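Local coordinates for protein ribosome-associated factor Y (Coxiella burnetii, PDB 3TQM) that probably associates with hibernating 100S ribosomes, which are dimers of 70S ribosomes, and so takes part in regulating translation, at residues Val54-Gly58 against Ser59-Ala63; Phe41-Lys45 against Leu46-Val50. All blocks are in the same frame, centred on the assembly; numbering follows the deposited sequence. Where two conformers were deposited one is given.

Interaction 1 (Val54-Gly58 against Ser59-Ala63); sequences VKLPG and STINA
With CG trans to its backbone N (chi1 -179°), Lys55 sends its chain forward along an antiparallel beta hairpin toward the turn, and a kink at the next bond (chi2 53°) turns it in so that the ammonium group reaches the carbonyl of Ser59. Strand 47-56 stops at Leu56, a type II beta turn spans Leu56 to Ser59, and strand 59-65 returns as an outermost strand of the sheet. Gly58, at the third position of the turn, has the positive phi expected of this type. Ser59 O is gripped by two donors from opposite faces of its plane: Leu56 N at 3.1 Å, and Lys55 NZ at 3.3 Å, the latter 58° out of the plane. NZ also makes a weak bond to Leu56 O, so one positive charge serves two carbonyls of the turn and would be expected to ease their mutual repulsion. The turn's own bond, from Ser59 N to Leu56 O, is weak at 3.4 Å. Farther along, Val54 and Ile61 exchange two backbone bonds, Val54 N to Ile61 O and Ile61 N to Val54 O, each 2.8 Å. Val54, Leu56 and Ile61 make one face mainly apolar, with the Ser59 hydroxyl at its turn end: Leu56 CD1 meets Ile61 CD1 at 3.8 Å, and helix 70-89 packs here through Tyr88 on Leu56 and Gln84 on Ile61. On the other face Lys55 passes over Thr60 nearly perpendicular to it; a water accepting from NZ bridges them, lying 3.1 Å from Thr60 OG1. A second water donates to Pro57 O and sits 2.8 Å from Ser59 OG.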
ATOM      1  N   VAL A  54      -0.482   5.073   5.570  1.00 26.41           N
ATOM      2  CA  VAL A  54      -0.576   4.176   6.720  1.00 26.06           C
ATOM      3  C   VAL A  54      -0.469   4.914   8.052  1.00 24.68           C
ATOM      4  O   VAL A  54       0.448   5.706   8.267  1.00 22.97           O
ATOM      5  CB  VAL A  54       0.510   3.087   6.666  1.00 25.02           C
ATOM      6  CG1 VAL A  54       0.537   2.296   7.966  1.00 23.09           C
ATOM      7  CG2 VAL A  54       0.273   2.170   5.473  1.00 24.24           C
ATOM      8  N   LYS A  55      -1.410   4.637   8.947  1.00 23.78           N
ATOM      9  CA  LYS A  55      -1.473   5.328  10.225  1.00 24.46           C
ATOM     10  C   LYS A  55      -1.037   4.439  11.389  1.00 24.50           C
ATOM     11  O   LYS A  55      -1.640   3.401  11.658  1.00 26.09           O
ATOM     12  CB  LYS A  55      -2.882   5.876  10.462  1.00 27.81           C
ATOM     13  CG  LYS A  55      -3.052   6.630  11.771  1.00 30.37           C
ATOM     14  CD  LYS A  55      -2.007   7.725  11.931  1.00 32.84           C
ATOM     15  CE  LYS A  55      -2.216   8.493  13.227  1.00 34.02           C
ATOM     16  NZ  LYS A  55      -1.022   9.300  13.594  1.00 34.47           N
ATOM     17  N   LEU A  56       0.030   4.860  12.060  1.00 22.71           N
ATOM     18  CA  LEU A  56       0.525   4.191  13.251  1.00 23.22           C
ATOM     19  C   LEU A  56       0.333   5.139  14.424  1.00 28.68           C
ATOM     20  O   LEU A  56       0.049   6.322  14.226  1.00 30.34           O
ATOM     21  CB  LEU A  56       2.009   3.858  13.098  1.00 18.70           C
ATOM     22  CG  LEU A  56       2.413   2.968  11.924  1.00 17.85           C
ATOM     23  CD1 LEU A  56       3.755   3.413  11.367  1.00 18.20           C
ATOM     24  CD2 LEU A  56       2.446   1.494  12.319  1.00 18.11           C
ATOM     25  N   PRO A  57       0.475   4.629  15.656  1.00 33.59           N
ATOM     26  CA  PRO A  57       0.363   5.517  16.818  1.00 34.68           C
ATOM     27  C   PRO A  57       1.496   6.542  16.842  1.00 33.92           C
ATOM     28  O   PRO A  57       2.658   6.176  17.030  1.00 33.61           O
ATOM     29  CB  PRO A  57       0.487   4.555  18.007  1.00 35.00           C
ATOM     30  CG  PRO A  57       0.091   3.216  17.459  1.00 34.90           C
ATOM     31  CD  PRO A  57       0.612   3.216  16.052  1.00 35.49           C
ATOM     32  N   GLY A  58       1.157   7.812  16.640  1.00 33.17           N
ATOM     33  CA  GLY A  58       2.131   8.885  16.735  1.00 30.71           C
ATOM     34  C   GLY A  58       2.727   9.354  15.421  1.00 31.20           C
ATOM     35  O   GLY A  58       3.371  10.398  15.374  1.00 31.86           O
ATOM     36  N   SER A  59       2.521   8.591  14.353  1.00 30.14           N
ATOM     37  CA  SER A  59       3.104   8.944  13.061  1.00 29.01           C
ATOM     38  C   SER A  59       2.306   8.426  11.872  1.00 26.05           C
ATOM     39  O   SER A  59       1.333   7.693  12.033  1.00 26.11           O
ATOM     40  CB  SER A  59       4.557   8.456  12.975  1.00 30.85           C
ATOM     41  OG  SER A  59       4.643   7.061  13.225  1.00 30.83           O
ATOM     42  N   THR A  60       2.733   8.818  10.676  1.00 25.24           N
ATOM     43  CA  THR A  60       2.047   8.432   9.453  1.00 25.33           C
ATOM     44  C   THR A  60       3.055   8.125   8.352  1.00 26.58           C
ATOM     45  O   THR A  60       4.010   8.877   8.145  1.00 27.29           O
ATOM     46  CB  THR A  60       1.095   9.540   8.971  1.00 23.68           C
ATOM     47  OG1 THR A  60       0.152   9.843  10.003  1.00 22.58           O
ATOM     48  CG2 THR A  60       0.348   9.103   7.723  1.00 23.41           C
ATOM     49  N   ILE A  61       2.842   7.018   7.648  1.00 25.35           N
ATOM     50  CA  ILE A  61       3.708   6.638   6.538  1.00 21.55           C
ATOM     51  C   ILE A  61       3.008   6.852   5.199  1.00 22.65           C
ATOM     52  O   ILE A  61       1.909   6.343   4.977  1.00 20.71           O
ATOM     53  CB  ILE A  61       4.154   5.164   6.648  1.00 17.25           C
ATOM     54  CG1 ILE A  61       5.075   4.967   7.856  1.00 19.12           C
ATOM     55  CG2 ILE A  61       4.849   4.716   5.373  1.00 12.09           C
ATOM     56  CD1 ILE A  61       5.591   3.544   8.016  1.00 18.25           C
ATOM     57  N   ASN A  62       3.645   7.614   4.314  1.00 25.60           N
ATOM     58  CA  ASN A  62       3.163   7.766   2.943  1.00 26.43           C
ATOM     59  C   ASN A  62       4.174   7.194   1.958  1.00 29.00           C
ATOM     60  O   ASN A  62       5.340   7.592   1.956  1.00 33.98           O
ATOM     61  CB  ASN A  62       2.894   9.235   2.609  1.00 24.14           C
ATOM     62  CG  ASN A  62       1.773   9.826   3.437  1.00 24.08           C
ATOM     63  OD1 ASN A  62       0.597   9.586   3.171  1.00 25.38           O
ATOM     64  ND2 ASN A  62       2.131  10.612   4.444  1.00 24.55           N
ATOM     65  N   ALA A  63       3.730   6.254   1.130  1.00 26.54           N
ATOM     66  CA  ALA A  63       4.611   5.618   0.158  1.00 24.13           C
ATOM     67  C   ALA A  63       3.934   5.492  -1.203  1.00 26.23           C
ATOM     68  O   ALA A  63       2.725   5.285  -1.285  1.00 24.21           O
ATOM     69  CB  ALA A  63       5.050   4.250   0.661  1.00 21.13           C
TER
HETATM   70  O   HOH W   1       0.283  11.428  12.693  1.00 39.75           O
HETATM   71  O   HOH W   2       5.166   6.902  15.966  1.00 28.24           O

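Interaction 2 (Phe41-Lys45 against Leu46-Val50); sequences FHINK and LKKIV
The Phe41 ring has Val50 CG1 over one face, while its CD2 lies 3.7 Å from Val50 CG2; the two side chains leave the sheet alongside one another in a common direction. On the opposite side of the sheet, in one of two deposited conformers of His42, Ile49 CB lies over a ring face in a CH-pi arrangement, 3.9 Å from the centroid, which is doubtful for the other conformer. Both pairs belong to an antiparallel beta hairpin of strands 36-44 and 47-56. His42 N bonds to Ile49 O at 3.0 Å, but the return bond from Ile49 N is weak. The type II' turn is closed by two bonds between its end residues, Asn44 N to Lys47 O at 2.9 Å and Lys47 N to Asn44 O at 3.1 Å, the latter donor 60° out of the carbonyl plane. Bends at chi2 (-54°) and chi4 (-56°) lay Lys48 CD 3.6 Å from Ile43 CG2 and send NZ to a weak bond with Asp68 O. Phe41 and Val50 lie under helices 14-24 and 70-89, and Ile49 is buried on the other face. Exposed Lys45 and Lys47 make the hairpin end basic, consistent with a ribosome-associated protein, although no ribosomal partner is present here.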
ATOM      1  N   PHE A  41      -5.304   3.531  -6.077  1.00 28.03           N
ATOM      2  CA  PHE A  41      -4.825   3.075  -7.376  1.00 29.27           C
ATOM      3  C   PHE A  41      -5.090   4.148  -8.429  1.00 30.59           C
ATOM      4  O   PHE A  41      -6.109   4.835  -8.389  1.00 31.83           O
ATOM      5  CB  PHE A  41      -5.529   1.786  -7.785  1.00 27.47           C
ATOM      6  CG  PHE A  41      -5.299   0.636  -6.842  1.00 28.28           C
ATOM      7  CD1 PHE A  41      -6.074   0.490  -5.704  1.00 28.83           C
ATOM      8  CD2 PHE A  41      -4.313  -0.301  -7.097  1.00 28.72           C
ATOM      9  CE1 PHE A  41      -5.865  -0.564  -4.836  1.00 30.75           C
ATOM     10  CE2 PHE A  41      -4.100  -1.357  -6.236  1.00 29.81           C
ATOM     11  CZ  PHE A  41      -4.875  -1.490  -5.102  1.00 29.90           C
ATOM     12  N   HIS A  42      -4.152   4.318  -9.351  0.51 30.40           N
ATOM     13  CA  HIS A  42      -4.378   5.218 -10.467  0.51 30.42           C
ATOM     14  C   HIS A  42      -3.363   4.996 -11.571  0.51 30.82           C
ATOM     15  O   HIS A  42      -2.261   4.506 -11.337  0.51 30.67           O
ATOM     16  CB  HIS A  42      -4.400   6.685 -10.015  0.51 30.32           C
ATOM     17  CG  HIS A  42      -3.253   7.073  -9.137  0.51 30.26           C
ATOM     18  ND1 HIS A  42      -3.110   6.608  -7.846  0.51 29.98           N
ATOM     19  CD2 HIS A  42      -2.207   7.905  -9.354  0.51 29.83           C
ATOM     20  CE1 HIS A  42      -2.018   7.127  -7.313  0.51 29.85           C
ATOM     21  NE2 HIS A  42      -1.453   7.918  -8.207  0.51 29.79           N
ATOM     22  N   ILE A  43      -3.759   5.350 -12.784  1.00 26.60           N
ATOM     23  CA  ILE A  43      -2.907   5.181 -13.953  1.00 28.98           C
ATOM     24  C   ILE A  43      -2.652   6.519 -14.643  1.00 25.29           C
ATOM     25  O   ILE A  43      -3.555   7.342 -14.791  1.00 19.92           O
ATOM     26  CB  ILE A  43      -3.479   4.148 -14.952  1.00 33.32           C
ATOM     27  CG1 ILE A  43      -4.511   4.784 -15.886  1.00 35.59           C
ATOM     28  CG2 ILE A  43      -4.064   2.953 -14.208  1.00 35.16           C
ATOM     29  CD1 ILE A  43      -3.990   5.022 -17.291  1.00 36.22           C
ATOM     30  N   ASN A  44      -1.406   6.735 -15.044  1.00 27.74           N
ATOM     31  CA  ASN A  44      -1.042   7.909 -15.820  1.00 30.03           C
ATOM     32  C   ASN A  44      -0.371   7.463 -17.112  1.00 30.18           C
ATOM     33  O   ASN A  44       0.841   7.241 -17.152  1.00 26.53           O
ATOM     34  CB  ASN A  44      -0.126   8.834 -15.020  1.00 31.51           C
ATOM     35  CG  ASN A  44       0.113  10.161 -15.718  1.00 34.10           C
ATOM     36  OD1 ASN A  44       0.133  10.236 -16.947  1.00 38.57           O
ATOM     37  ND2 ASN A  44       0.300  11.215 -14.935  1.00 30.90           N
ATOM     38  N   LYS A  45      -1.179   7.330 -18.161  1.00 32.89           N
ATOM     39  CA  LYS A  45      -0.743   6.746 -19.426  1.00 32.76           C
ATOM     40  C   LYS A  45      -0.352   5.282 -19.245  1.00 29.97           C
ATOM     41  O   LYS A  45      -1.212   4.431 -19.017  1.00 28.08           O
ATOM     42  CB  LYS A  45       0.403   7.554 -20.046  1.00 35.16           C
ATOM     43  CG  LYS A  45      -0.019   8.928 -20.547  1.00 37.17           C
ATOM     44  CD  LYS A  45       1.148   9.681 -21.161  1.00 40.27           C
ATOM     45  CE  LYS A  45       0.693  11.013 -21.737  1.00 43.25           C
ATOM     46  NZ  LYS A  45       1.827  11.792 -22.307  1.00 43.90           N
ATOM     47  N   LEU A  46       0.942   4.994 -19.342  1.00 31.15           N
ATOM     48  CA  LEU A  46       1.437   3.628 -19.189  1.00 31.06           C
ATOM     49  C   LEU A  46       1.829   3.320 -17.747  1.00 30.58           C
ATOM     50  O   LEU A  46       2.129   2.175 -17.410  1.00 30.00           O
ATOM     51  CB  LEU A  46       2.628   3.377 -20.118  1.00 30.58           C
ATOM     52  CG  LEU A  46       2.354   3.396 -21.621  1.00 32.80           C
ATOM     53  CD1 LEU A  46       3.658   3.340 -22.397  1.00 34.94           C
ATOM     54  CD2 LEU A  46       1.437   2.247 -22.018  1.00 30.91           C
ATOM     55  N   LYS A  47       1.826   4.345 -16.900  1.00 31.78           N
ATOM     56  CA  LYS A  47       2.246   4.190 -15.511  1.00 31.62           C
ATOM     57  C   LYS A  47       1.107   3.699 -14.616  1.00 32.04           C
ATOM     58  O   LYS A  47       0.045   4.318 -14.542  1.00 31.73           O
ATOM     59  CB  LYS A  47       2.827   5.502 -14.970  1.00 32.13           C
ATOM     60  CG  LYS A  47       4.065   5.981 -15.721  1.00 36.86           C
ATOM     61  CD  LYS A  47       4.737   7.159 -15.019  1.00 42.25           C
ATOM     62  CE  LYS A  47       3.801   8.353 -14.897  1.00 45.11           C
ATOM     63  NZ  LYS A  47       4.455   9.520 -14.235  1.00 45.01           N
ATOM     64  N   LYS A  48       1.342   2.576 -13.945  1.00 31.92           N
ATOM     65  CA  LYS A  48       0.385   2.020 -12.998  1.00 30.63           C
ATOM     66  C   LYS A  48       0.806   2.379 -11.579  1.00 29.25           C
ATOM     67  O   LYS A  48       1.479   1.594 -10.908  1.00 29.98           O
ATOM     68  CB  LYS A  48       0.310   0.498 -13.138  1.00 29.15           C
ATOM     69  CG  LYS A  48      -0.058   0.014 -14.530  1.00 31.41           C
ATOM     70  CD  LYS A  48      -1.348   0.655 -15.010  1.00 35.24           C
ATOM     71  CE  LYS A  48      -1.823   0.028 -16.313  1.00 38.13           C
ATOM     72  NZ  LYS A  48      -0.782   0.103 -17.375  1.00 40.27           N
ATOM     73  N   ILE A  49       0.410   3.564 -11.126  1.00 26.51           N
ATOM     74  CA  ILE A  49       0.804   4.049  -9.804  1.00 23.37           C
ATOM     75  C   ILE A  49      -0.095   3.535  -8.684  1.00 21.84           C
ATOM     76  O   ILE A  49      -1.323   3.551  -8.798  1.00 22.31           O
ATOM     77  CB  ILE A  49       0.812   5.586  -9.748  1.00 22.30           C
ATOM     78  CG1 ILE A  49       1.759   6.161 -10.801  1.00 23.29           C
ATOM     79  CG2 ILE A  49       1.196   6.067  -8.364  1.00 21.83           C
ATOM     80  CD1 ILE A  49       1.085   6.501 -12.105  1.00 24.09           C
ATOM     81  N   VAL A  50       0.524   3.080  -7.598  1.00 19.84           N
ATOM     82  CA  VAL A  50      -0.217   2.730  -6.391  1.00 22.62           C
ATOM     83  C   VAL A  50       0.343   3.520  -5.207  1.00 26.00           C
ATOM     84  O   VAL A  50       1.548   3.521  -4.963  1.00 28.10           O
ATOM     85  CB  VAL A  50      -0.165   1.216  -6.095  1.00 21.34           C
ATOM     86  CG1 VAL A  50      -0.934   0.894  -4.823  1.00 18.91           C
ATOM     87  CG2 VAL A  50      -0.736   0.430  -7.267  1.00 22.50           C
TER

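Both contacts are tight hairpins that share strand 47-56, one at each end: interaction 2 leads into it and interaction 1 leads out, with their centres about 23 Å apart and on opposite sides of the chain's centre. Together they set three successive antiparallel strands of the beta-alpha-beta-beta-beta-alpha fold. Each is partly buried: the face with Val54, Leu56 and Ile61 in interaction 1 meets helix 70-89, and that with Phe41 and Val50 in interaction 2 meets both helices, whereas Ile49 is buried on the other face. Their exposed turns differ. In interaction 1 a lysine reaches forward over the turn to two of its carbonyls and waters complete the polar network; in interaction 2 backbone bonds close the turn, and the hairpin end is rich in lysines.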